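Local coordinates for protein triacylglycerol lipase (Yarrowia lipolytica, PDB 3O0D) that probably hydrolyses the ester bonds of triacylglycerols as a secreted, glycosylated lipase of the alpha/beta-hydrolase fold, at residues 35-40 with 56-61; 66-71 with 137-142; 71-76 with 80-85; 106-111 with 131-136. One frame throughout, in Å; residues are numbered along the deposited sequence. Where two conformers were deposited one is given.

Overall arrangement
Contacts 1 to 3 lie in the strand 53-60 end of the mixed sheet and the helix over it; contact 4 continues along helix 127-150 to the turn after strand 105-107. Contact 1 lays a loop over strand 53-60; Phe59 O and Gly70 N, 2.9 Å apart, join that strand to strand 68-75, which contacts 2 and 3 share through Tyr71. Contact 3 pairs strand 68-75 with strand 80-87, about 13 Å from contact 2 between centres. Contacts 2 and 4 use consecutive turns of helix 127-150, their centres about 12 Å apart, and touch the same N-acetylglucosamine, carried by Asn134. Val68 and Val84 lie near, without touching, the probable nucleophile elbow around Ser162.

Contact 1. Residues 35-40 with 56-61; sequences TKIFKP and IEEFHD
At the edge of the central sheet, a loop leading from helix 12-27 into strand 53-60 runs antiparallel over the face of that strand, on the Tyr71 side, and Glu58 reaches out from the strand to hold Ile37. The tie is one hydrogen bond: Ile37 N donates to Glu58 OE1 over 3.2 Å, with an N-H...O angle of 165°, meeting the oxygen almost along its C-O bond. Glutamate suits the place because its length spans the gap between the backbones, whose CA atoms stay 8.4 Å apart at Ile37 and Glu58. With CG anti to the carbonyl carbon (chi1 -60°) and the chain extended beyond it, the carboxylate is delivered to the backbone amide of Ile37 in an irregular loop. Ile37 CB lies 3.8 Å from the same Glu58 OE1, and this buried, branched side chain also packs on Tyr71 of the neighbouring strand. Farther along, the long side chain of Lys39 folds at its last torsion and brings NZ to 3.6 Å from Ile56 O, a loose polar approach. Leu72 on the next strand pairs with two consecutive residues, Ile56 and Glu57, which makes a classic beta bulge; the loop thus covers a bulged edge strand of an alpha/beta-hydrolase sheet.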
# COMPACT_ATOMS: atom_id res chain seq x y z
N THR A 35 -10.43 18.41 -7.73
CA THR A 35 -10.25 17.36 -8.74
C THR A 35 -11.53 16.54 -8.86
O THR A 35 -12.47 16.71 -8.10
CB THR A 35 -9.09 16.34 -8.43
OG1 THR A 35 -7.99 16.92 -7.71
CG2 THR A 35 -8.61 15.72 -9.70
N LYS A 36 -11.57 15.60 -9.79
CA LYS A 36 -12.67 14.66 -9.79
C LYS A 36 -12.33 13.44 -10.63
O LYS A 36 -11.57 13.57 -11.54
CB LYS A 36 -13.82 15.34 -10.52
CG LYS A 36 -15.12 14.98 -9.87
CD LYS A 36 -16.26 15.79 -10.48
CE LYS A 36 -17.08 14.89 -11.40
NZ LYS A 36 -18.56 14.97 -11.20
N ILE A 37 -12.95 12.31 -10.33
CA ILE A 37 -12.92 11.21 -11.33
C ILE A 37 -14.35 11.24 -11.94
O ILE A 37 -15.33 11.11 -11.12
CB ILE A 37 -12.73 9.85 -10.63
CG1 ILE A 37 -11.33 9.71 -10.00
CG2 ILE A 37 -12.94 8.70 -11.70
CD1 ILE A 37 -11.19 8.61 -9.04
N PHE A 38 -14.49 11.53 -13.23
CA PHE A 38 -15.85 11.51 -13.85
C PHE A 38 -16.31 10.03 -14.08
O PHE A 38 -15.48 9.26 -14.45
CB PHE A 38 -15.77 12.28 -15.15
CG PHE A 38 -15.52 13.75 -14.94
CD1 PHE A 38 -14.24 14.25 -14.79
CD2 PHE A 38 -16.63 14.62 -14.85
CE1 PHE A 38 -14.05 15.64 -14.55
CE2 PHE A 38 -16.47 15.97 -14.62
CZ PHE A 38 -15.18 16.49 -14.46
N LYS A 39 -17.57 9.65 -13.82
CA LYS A 39 -18.13 8.32 -14.23
C LYS A 39 -18.10 8.26 -15.77
O LYS A 39 -18.32 9.28 -16.47
CB LYS A 39 -19.56 8.08 -13.59
CG LYS A 39 -19.55 7.76 -12.02
CD LYS A 39 -20.95 7.81 -11.34
CE LYS A 39 -21.03 7.06 -9.98
NZ LYS A 39 -20.27 7.74 -8.87
N PRO A 40 -17.79 7.07 -16.35
CA PRO A 40 -17.56 5.85 -15.63
C PRO A 40 -16.29 5.86 -14.94
O PRO A 40 -16.26 5.47 -13.78
CB PRO A 40 -17.56 4.75 -16.74
CG PRO A 40 -18.02 5.37 -17.91
CD PRO A 40 -17.73 6.85 -17.80
N ILE A 56 -17.40 3.34 -8.42
CA ILE A 56 -18.59 3.09 -7.56
C ILE A 56 -18.80 4.33 -6.66
O ILE A 56 -19.92 4.93 -6.63
CB ILE A 56 -18.51 1.77 -6.77
CG1 ILE A 56 -18.49 0.58 -7.80
CG2 ILE A 56 -19.78 1.68 -5.80
CD1 ILE A 56 -19.42 0.76 -9.05
N GLU A 57 -17.75 4.68 -5.92
CA GLU A 57 -17.90 5.76 -4.91
C GLU A 57 -16.54 6.33 -4.62
O GLU A 57 -15.58 5.58 -4.49
CB GLU A 57 -18.46 5.16 -3.59
CG GLU A 57 -18.86 6.24 -2.60
CD GLU A 57 -19.82 5.75 -1.48
OE1 GLU A 57 -20.67 4.85 -1.72
OE2 GLU A 57 -19.73 6.34 -0.39
N GLU A 58 -16.49 7.65 -4.39
CA GLU A 58 -15.27 8.26 -3.85
C GLU A 58 -15.51 8.52 -2.34
O GLU A 58 -16.67 8.59 -1.87
CB GLU A 58 -15.06 9.61 -4.48
CG GLU A 58 -14.91 9.71 -5.94
CD GLU A 58 -14.50 11.14 -6.33
OE1 GLU A 58 -14.27 11.37 -7.53
OE2 GLU A 58 -14.44 12.05 -5.44
N PHE A 59 -14.44 8.63 -1.57
CA PHE A 59 -14.58 9.09 -0.20
C PHE A 59 -13.44 10.11 0.12
O PHE A 59 -12.33 10.05 -0.47
CB PHE A 59 -14.56 7.89 0.76
CG PHE A 59 -13.33 6.96 0.63
CD1 PHE A 59 -12.21 7.08 1.45
CD2 PHE A 59 -13.35 5.92 -0.34
CE1 PHE A 59 -11.08 6.20 1.34
CE2 PHE A 59 -12.19 5.08 -0.49
CZ PHE A 59 -11.12 5.19 0.35
N HIS A 60 -13.67 11.05 1.06
CA HIS A 60 -12.64 12.05 1.33
C HIS A 60 -12.96 12.52 2.77
O HIS A 60 -14.12 12.89 3.01
CB HIS A 60 -12.74 13.16 0.28
CG HIS A 60 -12.18 14.47 0.73
ND1 HIS A 60 -10.87 14.87 0.51
CD2 HIS A 60 -12.78 15.51 1.39
CE1 HIS A 60 -10.67 16.06 1.06
NE2 HIS A 60 -11.81 16.47 1.59
N ASP A 61 -11.99 12.43 3.67
CA ASP A 61 -12.16 13.04 5.02
C ASP A 61 -10.88 13.84 5.33
O ASP A 61 -9.79 13.31 5.37
CB ASP A 61 -12.46 11.94 6.04
CG ASP A 61 -12.93 12.49 7.39
OD1 ASP A 61 -12.72 13.70 7.62
OD2 ASP A 61 -13.41 11.69 8.19

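Contact 2. Residues 66-71 with 137-142; sequences FDVSGY and YNQIGP. With NAG (2-acetamido-2-deoxy-beta-D-glucopyranose), chain H; NAG (2-acetamido-2-deoxy-beta-D-glucopyranose), chain I.
With CG placed anti to the carbonyl carbon (chi1 -69°) and the chain extended beyond it, Gln139 reaches from helix 127-150 to the backbone of Val68 on strand 68-75. Gln139 NE2 donates to Val68 O at 3.2 Å, nearly straight at 170°. The oxygen lies close to the plane of the glutamine amide, whereas the donor sits above the carbonyl plane, 42° out of it. Glutamine fits here because one amide nitrogen can serve two acceptors: NE2 also bonds to Asn135 O in the preceding turn of its own helix. Beside this bond, Val68 CG2 packs 3.8 Å from Gln139 NE2, and the compact branched valine also packs against Phe59 and Ile85 of the two flanking strands, under Ser132 and Thr136 of the helix. Away from the sheet, the same helix carries sugar. Asn138 ND2 donates to O6 of the chain I N-acetylglucosamine at 2.9 Å, and the methyl carbon C8 of the chain H sugar approaches Tyr137 CE1 at 3.5 Å and Gly141 O at 3.3 Å. One side gripping a strand and the other meeting glycans, this is a surface helix covering the sheet of an alpha/beta-hydrolase fold.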
# COMPACT_ATOMS: atom_id res chain seq x y z
N PHE A 66 -4.22 11.97 9.99
CA PHE A 66 -4.14 10.59 9.40
C PHE A 66 -5.38 10.09 8.68
O PHE A 66 -5.51 8.86 8.40
CB PHE A 66 -3.73 9.64 10.47
CG PHE A 66 -2.28 9.74 10.82
CD1 PHE A 66 -1.31 9.13 10.03
CD2 PHE A 66 -1.88 10.43 11.96
CE1 PHE A 66 0.00 9.23 10.34
CE2 PHE A 66 -0.54 10.51 12.31
CZ PHE A 66 0.41 9.96 11.51
N ASP A 67 -6.27 10.98 8.34
CA ASP A 67 -7.47 10.62 7.61
C ASP A 67 -7.15 10.39 6.11
O ASP A 67 -6.09 10.80 5.60
CB ASP A 67 -8.51 11.68 7.71
CG ASP A 67 -9.31 11.58 9.04
OD1 ASP A 67 -9.18 10.59 9.80
OD2 ASP A 67 -10.11 12.51 9.24
N VAL A 68 -8.10 9.74 5.44
CA VAL A 68 -7.85 9.19 4.11
C VAL A 68 -8.88 9.64 3.10
O VAL A 68 -10.03 10.07 3.42
CB VAL A 68 -7.73 7.62 4.16
CG1 VAL A 68 -6.57 7.13 4.95
CG2 VAL A 68 -9.06 7.05 4.63
N SER A 69 -8.58 9.48 1.80
CA SER A 69 -9.48 9.76 0.72
C SER A 69 -9.19 8.58 -0.28
O SER A 69 -8.21 7.87 -0.10
CB SER A 69 -9.15 11.03 -0.01
OG SER A 69 -9.36 12.18 0.90
N GLY A 70 -10.04 8.47 -1.27
CA GLY A 70 -9.77 7.30 -2.21
C GLY A 70 -11.06 6.94 -2.87
O GLY A 70 -12.02 7.72 -3.01
N TYR A 71 -11.06 5.73 -3.49
CA TYR A 71 -12.27 5.40 -4.27
C TYR A 71 -12.40 3.86 -4.34
O TYR A 71 -11.49 3.09 -4.01
CB TYR A 71 -12.23 5.93 -5.73
CG TYR A 71 -11.03 5.36 -6.55
CD1 TYR A 71 -11.18 4.19 -7.37
CD2 TYR A 71 -9.82 6.03 -6.60
CE1 TYR A 71 -10.10 3.70 -8.11
CE2 TYR A 71 -8.71 5.53 -7.36
CZ TYR A 71 -8.91 4.39 -8.12
OH TYR A 71 -7.86 3.92 -8.88
N TYR A 137 -12.34 2.29 6.74
CA TYR A 137 -13.46 1.37 7.05
C TYR A 137 -14.77 2.17 7.26
O TYR A 137 -15.85 1.90 6.67
CB TYR A 137 -13.09 0.50 8.22
CG TYR A 137 -14.15 -0.56 8.47
CD1 TYR A 137 -14.05 -1.83 7.91
CD2 TYR A 137 -15.27 -0.23 9.18
CE1 TYR A 137 -15.06 -2.77 8.09
CE2 TYR A 137 -16.30 -1.15 9.36
CZ TYR A 137 -16.18 -2.42 8.82
OH TYR A 137 -17.21 -3.33 9.04
N ASN A 138 -14.67 3.23 8.09
CA ASN A 138 -15.87 3.96 8.38
C ASN A 138 -16.43 4.70 7.26
O ASN A 138 -17.63 5.00 7.28
CB ASN A 138 -15.66 4.90 9.60
CG ASN A 138 -15.38 4.15 10.88
OD1 ASN A 138 -14.72 4.69 11.77
ND2 ASN A 138 -15.88 2.95 11.02
N GLN A 139 -15.61 5.03 6.19
CA GLN A 139 -16.15 5.73 5.05
C GLN A 139 -16.65 4.83 3.90
O GLN A 139 -17.50 5.23 3.13
CB GLN A 139 -15.08 6.67 4.43
CG GLN A 139 -14.70 7.92 5.35
CD GLN A 139 -13.76 8.82 4.63
OE1 GLN A 139 -14.15 9.64 3.80
NE2 GLN A 139 -12.50 8.64 4.92
N ILE A 140 -16.06 3.67 3.81
CA ILE A 140 -16.28 2.82 2.61
C ILE A 140 -16.61 1.35 2.87
O ILE A 140 -17.06 0.64 1.96
CB ILE A 140 -15.10 2.92 1.60
CG1 ILE A 140 -15.57 2.66 0.16
CG2 ILE A 140 -13.96 2.05 2.02
CD1 ILE A 140 -16.54 3.61 -0.38
N GLY A 141 -16.44 0.90 4.11
CA GLY A 141 -16.55 -0.49 4.41
C GLY A 141 -17.91 -1.07 4.02
O GLY A 141 -17.94 -2.15 3.36
N PRO A 142 -19.01 -0.42 4.42
CA PRO A 142 -20.33 -0.98 4.08
C PRO A 142 -20.59 -1.02 2.55
O PRO A 142 -21.18 -2.03 2.02
CB PRO A 142 -21.32 -0.01 4.81
CG PRO A 142 -20.53 0.30 6.11
CD PRO A 142 -19.13 0.66 5.43
C1 NAG H . -16.23 -7.18 8.29
C2 NAG H . -16.07 -7.29 6.75
C3 NAG H . -17.12 -8.26 6.23
C4 NAG H . -17.02 -9.61 6.96
C5 NAG H . -17.22 -9.31 8.43
C6 NAG H . -17.36 -10.52 9.37
C7 NAG H . -15.26 -5.27 5.61
C8 NAG H . -15.60 -4.00 4.87
N2 NAG H . -16.27 -6.01 6.06
O3 NAG H . -16.91 -8.42 4.82
O4 NAG H . -18.11 -10.44 6.54
O5 NAG H . -16.13 -8.46 8.84
O6 NAG H . -16.36 -11.42 9.04
O7 NAG H . -14.10 -5.59 5.80
C1 NAG I . -12.53 2.10 14.82
C2 NAG I . -12.29 2.47 16.28
C3 NAG I . -13.35 1.76 17.11
C4 NAG I . -14.78 1.95 16.61
C5 NAG I . -14.88 1.63 15.12
C6 NAG I . -16.16 2.07 14.42
C7 NAG I . -10.00 2.98 16.89
C8 NAG I . -8.68 2.53 17.40
N2 NAG I . -10.98 2.07 16.74
O3 NAG I . -13.24 2.13 18.49
O4 NAG I . -15.55 1.00 17.34
O5 NAG I . -13.86 2.34 14.41
O6 NAG I . -16.28 1.25 13.28
O7 NAG I . -10.16 4.15 16.62

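Contact 3. Residues 71-76 with 80-85; sequences YLAVDH and QIYLVI
Tyr82 OH donates to Asp75 OD2 at 2.7 Å, a short bond between side chains on the same sheet face. It meets the carboxylate on its anti side, 30° out of plane, and carboxylate and ring stand almost perpendicular. CG anti to the backbone N (chi1 -177°) carries the carboxylate to the hydroxyl, while Asp75 CB lies 3.5 Å from Tyr82 CE2, so the aspartate also packs on the ring it binds; its OD1 turns to the backbone N of Ser78, which suits an acidic residue beside a turn. The backbones form an antiparallel beta hairpin, strands 68-75 and 80-87, whose hydrogen-bonded pairs are Tyr71 with Val84, Ala73 with Tyr82 and Asp75 with Gln80. Each pair makes two bonds; the shortest, Tyr82 N to Ala73 O, is 2.7 Å. On the face with Asp75, Val84 lies across the Tyr71 ring: its CB is 3.8 Å from the ring centroid, a CH-pi contact over one face. The tyrosine hydroxyl bonds to Leu24 O, and small Ala73 fits between the two rings, its CB at the edge of Tyr71 and near Tyr82 CD2. On the other face, Leu72 CD1 lies 3.6 Å from Ile81 CG2, the leucine packing against Lys143 and Leu144 of helix 127-150.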
# COMPACT_ATOMS: atom_id res chain seq x y z
N TYR A 71 -11.06 5.73 -3.49
CA TYR A 71 -12.27 5.40 -4.27
C TYR A 71 -12.40 3.86 -4.34
O TYR A 71 -11.49 3.09 -4.01
CB TYR A 71 -12.23 5.93 -5.73
CG TYR A 71 -11.03 5.36 -6.55
CD1 TYR A 71 -11.18 4.19 -7.37
CD2 TYR A 71 -9.82 6.03 -6.60
CE1 TYR A 71 -10.10 3.70 -8.11
CE2 TYR A 71 -8.71 5.53 -7.36
CZ TYR A 71 -8.91 4.39 -8.12
OH TYR A 71 -7.86 3.92 -8.88
N LEU A 72 -13.62 3.47 -4.67
CA LEU A 72 -13.96 2.08 -4.84
C LEU A 72 -14.36 1.99 -6.28
O LEU A 72 -15.25 2.72 -6.78
CB LEU A 72 -15.15 1.77 -3.89
CG LEU A 72 -15.75 0.36 -3.92
CD1 LEU A 72 -14.75 -0.76 -3.66
CD2 LEU A 72 -16.95 0.34 -2.92
N ALA A 73 -13.80 0.98 -7.02
CA ALA A 73 -14.23 0.83 -8.42
C ALA A 73 -14.33 -0.67 -8.75
O ALA A 73 -13.81 -1.50 -7.99
CB ALA A 73 -13.16 1.44 -9.35
N VAL A 74 -15.00 -0.98 -9.88
CA VAL A 74 -15.17 -2.40 -10.32
C VAL A 74 -14.61 -2.46 -11.76
O VAL A 74 -15.02 -1.69 -12.63
CB VAL A 74 -16.64 -2.78 -10.34
CG1 VAL A 74 -16.75 -4.25 -10.87
CG2 VAL A 74 -17.18 -2.72 -8.90
N ASP A 75 -13.71 -3.42 -12.00
CA ASP A 75 -13.05 -3.56 -13.34
C ASP A 75 -13.68 -4.91 -13.84
O ASP A 75 -13.35 -6.01 -13.36
CB ASP A 75 -11.60 -3.71 -13.14
CG ASP A 75 -10.82 -3.78 -14.48
OD1 ASP A 75 -11.43 -4.30 -15.44
OD2 ASP A 75 -9.65 -3.35 -14.53
N HIS A 76 -14.59 -4.73 -14.78
CA HIS A 76 -15.28 -5.85 -15.44
C HIS A 76 -14.37 -6.50 -16.44
O HIS A 76 -14.72 -7.61 -16.94
CB HIS A 76 -16.50 -5.26 -16.14
CG HIS A 76 -17.51 -4.68 -15.20
ND1 HIS A 76 -18.22 -5.47 -14.31
CD2 HIS A 76 -17.87 -3.41 -14.94
CE1 HIS A 76 -19.00 -4.70 -13.56
NE2 HIS A 76 -18.83 -3.45 -13.94
N GLN A 80 -12.25 -7.63 -11.13
CA GLN A 80 -11.68 -7.26 -9.85
C GLN A 80 -12.52 -6.08 -9.31
O GLN A 80 -13.15 -5.34 -10.07
CB GLN A 80 -10.23 -6.76 -9.96
CG GLN A 80 -9.30 -7.97 -10.34
CD GLN A 80 -7.90 -7.48 -10.59
OE1 GLN A 80 -7.68 -6.66 -11.48
NE2 GLN A 80 -6.98 -7.85 -9.72
N ILE A 81 -12.44 -5.98 -7.99
CA ILE A 81 -12.99 -4.80 -7.26
C ILE A 81 -11.72 -4.12 -6.71
O ILE A 81 -10.89 -4.75 -6.05
CB ILE A 81 -13.85 -5.29 -6.07
CG1 ILE A 81 -15.10 -5.99 -6.64
CG2 ILE A 81 -14.27 -4.01 -5.21
CD1 ILE A 81 -15.89 -6.90 -5.55
N TYR A 82 -11.64 -2.81 -6.96
CA TYR A 82 -10.45 -2.05 -6.47
C TYR A 82 -10.84 -1.13 -5.31
O TYR A 82 -11.81 -0.45 -5.46
CB TYR A 82 -10.00 -1.12 -7.57
CG TYR A 82 -9.51 -1.78 -8.83
CD1 TYR A 82 -8.79 -2.95 -8.76
CD2 TYR A 82 -9.73 -1.16 -10.02
CE1 TYR A 82 -8.32 -3.56 -9.98
CE2 TYR A 82 -9.29 -1.78 -11.28
CZ TYR A 82 -8.57 -2.95 -11.16
OH TYR A 82 -8.11 -3.59 -12.29
N LEU A 83 -10.10 -1.22 -4.21
CA LEU A 83 -10.21 -0.19 -3.17
C LEU A 83 -8.81 0.54 -3.19
O LEU A 83 -7.81 -0.09 -3.02
CB LEU A 83 -10.40 -0.86 -1.83
CG LEU A 83 -10.38 0.19 -0.66
CD1 LEU A 83 -11.42 1.27 -0.86
CD2 LEU A 83 -10.65 -0.61 0.63
N VAL A 84 -8.87 1.87 -3.39
CA VAL A 84 -7.62 2.61 -3.54
C VAL A 84 -7.69 3.72 -2.49
O VAL A 84 -8.73 4.38 -2.36
CB VAL A 84 -7.60 3.26 -4.88
CG1 VAL A 84 -6.38 4.27 -5.02
CG2 VAL A 84 -7.45 2.14 -6.02
N ILE A 85 -6.58 3.84 -1.77
CA ILE A 85 -6.59 4.78 -0.61
C ILE A 85 -5.35 5.68 -0.69
O ILE A 85 -4.29 5.28 -1.17
CB ILE A 85 -6.48 4.03 0.66
CG1 ILE A 85 -7.47 2.79 0.71
CG2 ILE A 85 -6.94 5.01 1.84
CD1 ILE A 85 -7.09 1.74 1.82

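Contact 4. Residues 106-111 with 131-136; sequences TNFDLA and QSYNNT. With NAG (2-acetamido-2-deoxy-beta-D-glucopyranose), chain I.
Strand 105-107 gives way to a short 3-10 turn at 108-110, which lies against helix 127-150 so that Ala111 and Asn134 bring their CA atoms to 6.3 Å. An Asx turn starts the 3-10 segment: Asn107 OD1 accepts from Asp109 N at 3.0 Å, in the carbonyl plane and on a lone pair, a role asparagine fills well because its short amide folds back on the chain. Across the contact, Phe108 and Tyr133 make a T-shaped pair, the phenylalanine edge toward the tyrosine face, with centroids 5.4 Å apart and planes at 68°. Phe108 CE1 comes within 3.8 Å of Tyr133 CD2. Both rings leave their backbones with CG anti to N, which turns them toward each other between turn and helix. Ala111 is small enough to place CB 3.6 Å from Tyr133 CE2, and the tyrosine hydroxyl bonds to Ala112 O. Asn134 OD1 takes Ala112 N, which leaves ND2 for the N-linked sugar. Asn134 ND2 is bonded covalently to C1 of the chain I N-acetylglucosamine. The sugar then returns to the turn, its acetamido N2 donating to Leu110 O at 3.1 Å, almost straight at 177°.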
# COMPACT_ATOMS: atom_id res chain seq x y z
N THR A 106 -0.50 0.45 19.42
CA THR A 106 -1.86 0.03 19.84
C THR A 106 -2.17 -1.33 19.26
O THR A 106 -1.72 -1.61 18.12
CB THR A 106 -2.85 0.97 19.17
OG1 THR A 106 -2.64 2.32 19.60
CG2 THR A 106 -4.35 0.53 19.36
N ASN A 107 -2.96 -2.18 19.96
CA ASN A 107 -3.27 -3.49 19.42
C ASN A 107 -4.19 -3.38 18.24
O ASN A 107 -5.22 -2.68 18.32
CB ASN A 107 -3.88 -4.48 20.48
CG ASN A 107 -3.67 -5.95 20.08
OD1 ASN A 107 -4.28 -6.47 19.14
ND2 ASN A 107 -2.75 -6.63 20.78
N PHE A 108 -3.85 -4.06 17.13
CA PHE A 108 -4.74 -3.98 15.94
C PHE A 108 -6.15 -4.48 16.21
O PHE A 108 -7.08 -4.11 15.49
CB PHE A 108 -4.15 -4.71 14.68
CG PHE A 108 -4.86 -4.39 13.39
CD1 PHE A 108 -5.22 -3.09 13.07
CD2 PHE A 108 -5.17 -5.40 12.46
CE1 PHE A 108 -5.92 -2.80 11.86
CE2 PHE A 108 -5.84 -5.10 11.29
CZ PHE A 108 -6.22 -3.83 10.99
N ASP A 109 -6.35 -5.29 17.27
CA ASP A 109 -7.71 -5.73 17.55
C ASP A 109 -8.63 -4.60 18.07
O ASP A 109 -9.86 -4.76 18.13
CB ASP A 109 -7.76 -7.02 18.43
CG ASP A 109 -7.23 -6.80 19.84
OD1 ASP A 109 -7.31 -5.66 20.33
OD2 ASP A 109 -6.72 -7.80 20.46
N LEU A 110 -8.08 -3.44 18.36
CA LEU A 110 -8.93 -2.29 18.64
C LEU A 110 -9.52 -1.66 17.39
O LEU A 110 -10.41 -0.84 17.49
CB LEU A 110 -8.18 -1.27 19.51
CG LEU A 110 -7.77 -1.86 20.89
CD1 LEU A 110 -6.78 -0.93 21.58
CD2 LEU A 110 -8.99 -2.18 21.81
N ALA A 111 -9.05 -2.07 16.20
CA ALA A 111 -9.49 -1.43 14.95
C ALA A 111 -10.83 -2.00 14.49
O ALA A 111 -11.19 -3.13 14.87
CB ALA A 111 -8.46 -1.69 13.87
N GLN A 131 -5.70 4.74 12.83
CA GLN A 131 -6.68 5.70 12.44
C GLN A 131 -6.94 5.78 10.90
O GLN A 131 -8.07 6.02 10.44
CB GLN A 131 -6.30 7.10 12.95
CG GLN A 131 -7.23 8.24 12.50
CD GLN A 131 -8.69 8.04 12.89
OE1 GLN A 131 -9.00 7.31 13.84
NE2 GLN A 131 -9.59 8.67 12.15
N SER A 132 -5.88 5.68 10.11
CA SER A 132 -6.02 5.72 8.66
C SER A 132 -6.89 4.53 8.18
O SER A 132 -7.76 4.70 7.34
CB SER A 132 -4.64 5.63 8.03
OG SER A 132 -3.78 6.60 8.63
N TYR A 133 -6.58 3.38 8.77
CA TYR A 133 -7.35 2.10 8.49
C TYR A 133 -8.81 2.33 8.95
O TYR A 133 -9.75 2.13 8.24
CB TYR A 133 -6.75 0.88 9.17
CG TYR A 133 -7.87 -0.15 9.20
CD1 TYR A 133 -8.20 -0.84 8.06
CD2 TYR A 133 -8.53 -0.46 10.42
CE1 TYR A 133 -9.30 -1.79 8.06
CE2 TYR A 133 -9.59 -1.39 10.42
CZ TYR A 133 -9.95 -2.04 9.27
OH TYR A 133 -10.99 -2.98 9.30
N ASN A 134 -8.98 2.86 10.16
CA ASN A 134 -10.34 3.05 10.60
C ASN A 134 -11.13 3.99 9.82
O ASN A 134 -12.33 3.80 9.62
CB ASN A 134 -10.33 3.47 12.12
CG ASN A 134 -10.92 2.45 13.00
OD1 ASN A 134 -10.57 1.27 12.98
ND2 ASN A 134 -11.81 2.95 13.89
N ASN A 135 -10.49 5.08 9.42
CA ASN A 135 -11.11 6.08 8.66
C ASN A 135 -11.48 5.54 7.27
O ASN A 135 -12.44 5.95 6.68
CB ASN A 135 -10.22 7.37 8.58
CG ASN A 135 -10.93 8.52 8.06
OD1 ASN A 135 -12.06 8.95 8.59
ND2 ASN A 135 -10.38 9.14 7.07
N THR A 136 -10.69 4.63 6.77
CA THR A 136 -11.10 3.99 5.48
C THR A 136 -12.38 3.10 5.71
O THR A 136 -13.37 3.29 5.02
CB THR A 136 -10.01 3.07 4.91
OG1 THR A 136 -8.75 3.71 4.90
CG2 THR A 136 -10.37 2.67 3.40
C1 NAG I . -12.53 2.10 14.82
C2 NAG I . -12.29 2.47 16.28
C3 NAG I . -13.35 1.76 17.11
C4 NAG I . -14.78 1.95 16.61
C5 NAG I . -14.88 1.63 15.12
C6 NAG I . -16.16 2.07 14.42
C7 NAG I . -10.00 2.98 16.89
C8 NAG I . -8.68 2.53 17.40
N2 NAG I . -10.98 2.07 16.74
O3 NAG I . -13.24 2.13 18.49
O4 NAG I . -15.55 1.00 17.34
O5 NAG I . -13.86 2.34 14.41
O6 NAG I . -16.28 1.25 13.28
O7 NAG I . -10.16 4.15 16.62